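Local coordinates for protein sucrose 6(F)-phosphate phosphorylase (Thermoanaerobacterium thermosaccharolyticum DSM 571, PDB 6S9V) that is a phosphorylase of the alpha-amylase family, built round a TIM-barrel catalytic domain, at residues Lys166-Thr170 with Gln179-Asp183. Numbering follows the deposited sequence.
Sequences KVWTT and QIDLD
Asp181 clasps Thr170 with both carboxylate oxygens. OD2 accepts a hydrogen bond from Thr170 OG1 at 2.7 Å, on its syn side, while OD1 accepts the Thr170 backbone N-H at 2.9 Å in a nearly straight bond that arrives from above the carboxylate plane. A threonine suits the place because its hydroxyl, lying anti to the carbonyl carbon (chi1 -66°), points to the same side as its own N-H, and one short acid can receive both. The carboxylate also meets the edge of the Trp168 indole, whose CD1 lies 3.5 Å from Asp181 OD2, with the two planes 73° apart.

Backbone atoms tighten the clasp. Asp181 N donates to Trp168 O at 3.1 Å, and a water bridges that same carbonyl to Asp181 O, giving donors to two buried acceptors. On the apolar side, beta-branched residues pack together through methyls held close to the backbone: Val167 CG2 meets Ile180 CG2 at 4.0 Å, and Thr169, its hydroxyl hydrogen-bonded to that of Ser154, sets CG2 3.7 Å from Ile180 CD1, the side chains running side by side.

Further out, Lys218 forms a salt bridge with Asp181 OD2, so this buried carboxylate probably keeps its negative charge, and Gln179 turns its amide to Asp63 and the carbonyl of Phe66, close to a bound BTB molecule.

The strand segments run almost perpendicular, at 82°, and belong to different two-stranded antiparallel sheets: 164-168 pairs with 153-157, and 179-181 with 101-103. The contact thus joins two small sheets inserted between barrel strands 92-97 and 207-210, consistent with domain B of the alpha-amylase family, with Phe109 of helix 107-115 and Phe156 of strand 153-157 packing against both Val167 and Ile180.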
loop_
_atom_site.group_PDB
_atom_site.type_symbol
_atom_site.label_atom_id
_atom_site.label_comp_id
_atom_site.label_asym_id
_atom_site.label_seq_id
_atom_site.Cartn_x
_atom_site.Cartn_y
_atom_site.Cartn_z
ATOM N N LYS A 166 -30.030 8.137 -4.953
ATOM C CA LYS A 166 -28.688 7.838 -5.423
ATOM C C LYS A 166 -27.670 8.508 -4.519
ATOM O O LYS A 166 -27.855 9.656 -4.105
ATOM C CB LYS A 166 -28.501 8.319 -6.862
ATOM C CG LYS A 166 -29.325 7.554 -7.875
ATOM C CD LYS A 166 -29.063 8.055 -9.287
ATOM C CE LYS A 166 -29.633 7.101 -10.322
ATOM N NZ LYS A 166 -31.087 7.293 -10.501
ATOM N N VAL A 167 -26.615 7.768 -4.180
ATOM C CA VAL A 167 -25.488 8.304 -3.431
ATOM C C VAL A 167 -24.210 7.887 -4.145
ATOM O O VAL A 167 -24.157 6.857 -4.826
ATOM C CB VAL A 167 -25.453 7.839 -1.956
ATOM C CG1 VAL A 167 -26.714 8.278 -1.233
ATOM C CG2 VAL A 167 -25.271 6.338 -1.877
ATOM N N TRP A 168 -23.172 8.695 -3.978
ATOM C CA TRP A 168 -21.909 8.441 -4.651
ATOM C C TRP A 168 -21.243 7.188 -4.093
ATOM O O TRP A 168 -21.146 7.003 -2.874
ATOM C CB TRP A 168 -20.996 9.658 -4.498
ATOM C CG TRP A 168 -20.067 9.865 -5.644
ATOM C CD1 TRP A 168 -18.743 9.539 -5.710
ATOM C CD2 TRP A 168 -20.411 10.414 -6.920
ATOM N NE1 TRP A 168 -18.233 9.875 -6.944
ATOM C CE2 TRP A 168 -19.241 10.410 -7.705
ATOM C CE3 TRP A 168 -21.595 10.913 -7.470
ATOM C CZ2 TRP A 168 -19.220 10.895 -9.013
ATOM C CZ3 TRP A 168 -21.573 11.393 -8.773
ATOM C CH2 TRP A 168 -20.391 11.378 -9.527
ATOM N N THR A 169 -20.779 6.327 -5.002
ATOM C CA THR A 169 -20.049 5.111 -4.638
ATOM C C THR A 169 -18.952 4.952 -5.688
ATOM O O THR A 169 -19.209 4.446 -6.784
ATOM C CB THR A 169 -20.960 3.885 -4.575
ATOM O OG1 THR A 169 -21.572 3.648 -5.853
ATOM C CG2 THR A 169 -22.056 4.097 -3.533
ATOM N N THR A 170 -17.742 5.415 -5.355
ATOM C CA THR A 170 -16.622 5.343 -6.289
ATOM C C THR A 170 -16.253 3.900 -6.604
ATOM O O THR A 170 -15.927 3.574 -7.749
ATOM C CB THR A 170 -15.410 6.076 -5.707
ATOM O OG1 THR A 170 -15.691 7.475 -5.609
ATOM C CG2 THR A 170 -14.174 5.866 -6.570
ATOM N N GLN A 179 -19.763 0.013 -0.609
ATOM C CA GLN A 179 -18.855 1.074 -0.191
ATOM C C GLN A 179 -19.482 2.421 -0.529
ATOM O O GLN A 179 -19.545 2.809 -1.702
ATOM C CB GLN A 179 -17.494 0.902 -0.864
ATOM C CG GLN A 179 -16.724 -0.345 -0.397
ATOM C CD GLN A 179 -15.647 -0.777 -1.387
ATOM O OE1 GLN A 179 -15.939 -1.083 -2.540
ATOM N NE2 GLN A 179 -14.403 -0.826 -0.927
ATOM N N ILE A 180 -19.952 3.126 0.498
ATOM C CA ILE A 180 -20.608 4.418 0.331
ATOM C C ILE A 180 -19.590 5.520 0.585
ATOM O O ILE A 180 -18.952 5.550 1.646
ATOM C CB ILE A 180 -21.804 4.571 1.286
ATOM C CG1 ILE A 180 -22.739 3.357 1.215
ATOM C CG2 ILE A 180 -22.553 5.866 0.964
ATOM C CD1 ILE A 180 -23.205 3.008 -0.181
ATOM N N ASP A 181 -19.454 6.442 -0.362
ATOM C CA ASP A 181 -18.477 7.511 -0.210
ATOM C C ASP A 181 -18.887 8.456 0.916
ATOM O O ASP A 181 -20.067 8.775 1.087
ATOM C CB ASP A 181 -18.315 8.302 -1.511
ATOM C CG ASP A 181 -17.437 7.596 -2.526
ATOM O OD1 ASP A 181 -17.545 6.363 -2.652
ATOM O OD2 ASP A 181 -16.660 8.285 -3.230
ATOM N N LEU A 182 -17.893 8.884 1.694
ATOM C CA LEU A 182 -18.075 9.877 2.740
ATOM C C LEU A 182 -17.890 11.278 2.176
ATOM O O LEU A 182 -17.055 11.500 1.294
ATOM C CB LEU A 182 -17.076 9.652 3.875
ATOM C CG LEU A 182 -17.194 8.334 4.645
ATOM C CD1 LEU A 182 -15.968 8.114 5.520
ATOM C CD2 LEU A 182 -18.457 8.343 5.478
ATOM N N ASP A 183 -18.674 12.224 2.684
ATOM C CA ASP A 183 -18.524 13.632 2.321
ATOM C C ASP A 183 -17.541 14.257 3.306
ATOM O O ASP A 183 -17.904 14.571 4.442
ATOM C CB ASP A 183 -19.869 14.342 2.347
ATOM C CG ASP A 183 -19.770 15.800 1.933
ATOM O OD1 ASP A 183 -18.647 16.281 1.688
ATOM O OD2 ASP A 183 -20.819 16.461 1.858
HETATM O O HOH W 1 -21.832 8.909 -0.862
#